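Local coordinates for protein diaminopimelate decarboxylase (Aquifex aeolicus, PDB 2P3E) that probably decarboxylates meso-diaminopimelate to L-lysine with the help of pyridoxal 5'-phosphate, the final step of lysine biosynthesis, working as a homodimer, at residues D315-R318 with P319-N323. Numbering follows the deposited sequence.
Sequences DLIR and PSIYN
Ile321 packs back on Ile317 four residues earlier, and its side chain can be followed atom by atom. Ile321 CB lies 4.0 Å from Ile317 O. The next branch is wedged between the two backbone arms (chi1 69°), which brings Ile321 CG1 to 3.4 Å from Ile317 O; it also sits over the centre of the Tyr322 ring, 3.7 Å above its plane. Ile321 CG2 approaches Ile317 CG1 at 3.7 Å, while the tip, Ile321 CD1, ends 3.8 Å from Ile317 CG2. Alongside this apolar contact, Ile321 N donates to Ile317 O in a nearly straight bond (N-H...O 164°). The next bond, Tyr322 N to Arg318 O, spans 2.9 Å but is more bent at 146°. At the start of the turn a water receives the Ser320 N-H and donates to Leu316 O, bridging the first turn to the preceding loop. Ile317 and Ile321 each pack on their own counterpart in the second subunit, whereas Arg318 lies close to Arg282 and Tyr377. The two backbone bonds, from Ile321 and Tyr322, are the i to i+4 bonds of the short helix 318-322 at the dimer interface, whose Arg318 and Tyr322 probably belong to the substrate site, as in related class-II decarboxylases.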
loop_
_atom_site.group_PDB
_atom_site.type_symbol
_atom_site.label_atom_id
_atom_site.label_comp_id
_atom_site.label_asym_id
_atom_site.label_seq_id
_atom_site.Cartn_x
_atom_site.Cartn_y
_atom_site.Cartn_z
ATOM N N ASP B 315 -1.799 6.909 3.341
ATOM C CA ASP B 315 -3.021 6.952 4.175
ATOM C C ASP B 315 -4.252 6.538 3.384
ATOM O O ASP B 315 -5.095 5.786 3.885
ATOM C CB ASP B 315 -3.235 8.360 4.748
ATOM C CG ASP B 315 -2.094 8.801 5.664
ATOM O OD1 ASP B 315 -1.909 8.190 6.747
ATOM O OD2 ASP B 315 -1.384 9.763 5.299
ATOM N N LEU B 316 -4.352 7.039 2.148
ATOM C CA LEU B 316 -5.479 6.736 1.266
ATOM C C LEU B 316 -4.919 6.598 -0.124
ATOM O O LEU B 316 -4.477 7.584 -0.731
ATOM C CB LEU B 316 -6.539 7.859 1.300
ATOM C CG LEU B 316 -7.760 7.733 0.360
ATOM C CD1 LEU B 316 -8.552 6.447 0.578
ATOM C CD2 LEU B 316 -8.690 8.953 0.489
ATOM N N ILE B 317 -4.913 5.367 -0.619
ATOM C CA ILE B 317 -4.185 5.060 -1.851
ATOM C C ILE B 317 -5.047 5.178 -3.116
ATOM O O ILE B 317 -4.523 5.174 -4.222
ATOM C CB ILE B 317 -3.549 3.644 -1.749
ATOM C CG1 ILE B 317 -2.323 3.521 -2.681
ATOM C CG2 ILE B 317 -4.620 2.549 -1.970
ATOM C CD1 ILE B 317 -1.455 2.243 -2.380
ATOM N N ARG B 318 -6.370 5.265 -2.955
ATOM C CA ARG B 318 -7.285 5.120 -4.099
ATOM C C ARG B 318 -7.052 6.168 -5.223
ATOM O O ARG B 318 -7.016 5.786 -6.401
ATOM C CB ARG B 318 -8.749 5.080 -3.636
ATOM C CG ARG B 318 -9.055 3.932 -2.638
ATOM C CD ARG B 318 -10.557 3.785 -2.370
ATOM N NE ARG B 318 -11.251 3.234 -3.531
ATOM C CZ ARG B 318 -12.065 3.923 -4.332
ATOM N NH1 ARG B 318 -12.320 5.207 -4.110
ATOM N NH2 ARG B 318 -12.642 3.315 -5.357
ATOM N N PRO B 319 -6.928 7.480 -4.880
ATOM C CA PRO B 319 -6.636 8.464 -5.943
ATOM C C PRO B 319 -5.368 8.111 -6.742
ATOM O O PRO B 319 -5.419 8.060 -7.971
ATOM C CB PRO B 319 -6.451 9.770 -5.169
ATOM C CG PRO B 319 -7.341 9.586 -3.962
ATOM C CD PRO B 319 -7.108 8.157 -3.577
ATOM N N SER B 320 -4.280 7.815 -6.037
ATOM C CA SER B 320 -2.983 7.523 -6.657
ATOM C C SER B 320 -3.022 6.329 -7.605
ATOM O O SER B 320 -2.563 6.424 -8.748
ATOM C CB SER B 320 -1.922 7.272 -5.577
ATOM O OG SER B 320 -0.653 7.034 -6.175
ATOM N N ILE B 321 -3.580 5.210 -7.146
ATOM C CA ILE B 321 -3.495 3.977 -7.927
ATOM C C ILE B 321 -4.672 3.701 -8.855
ATOM O O ILE B 321 -4.527 2.916 -9.806
ATOM C CB ILE B 321 -3.147 2.722 -7.050
ATOM C CG1 ILE B 321 -4.313 2.354 -6.130
ATOM C CG2 ILE B 321 -1.827 2.967 -6.287
ATOM C CD1 ILE B 321 -4.152 1.007 -5.416
ATOM N N TYR B 322 -5.812 4.353 -8.605
ATOM C CA TYR B 322 -7.004 4.166 -9.439
ATOM C C TYR B 322 -7.469 5.434 -10.174
ATOM O O TYR B 322 -8.412 5.370 -10.970
ATOM C CB TYR B 322 -8.181 3.589 -8.624
ATOM C CG TYR B 322 -7.907 2.317 -7.835
ATOM C CD1 TYR B 322 -7.398 1.168 -8.455
ATOM C CD2 TYR B 322 -8.199 2.250 -6.480
ATOM C CE1 TYR B 322 -7.158 -0.006 -7.725
ATOM C CE2 TYR B 322 -7.973 1.103 -5.747
ATOM C CZ TYR B 322 -7.448 -0.029 -6.371
ATOM O OH TYR B 322 -7.235 -1.184 -5.631
ATOM N N ASN B 323 -6.808 6.563 -9.912
ATOM C CA ASN B 323 -7.302 7.914 -10.262
ATOM C C ASN B 323 -8.717 8.117 -9.734
ATOM O O ASN B 323 -9.551 8.780 -10.360
ATOM C CB ASN B 323 -7.193 8.211 -11.781
ATOM C CG ASN B 323 -7.498 9.688 -12.135
ATOM O OD1 ASN B 323 -7.297 10.615 -11.333
ATOM N ND2 ASN B 323 -7.983 9.899 -13.349
HETATM O O HOH W 1 -3.668 8.438 -3.186
#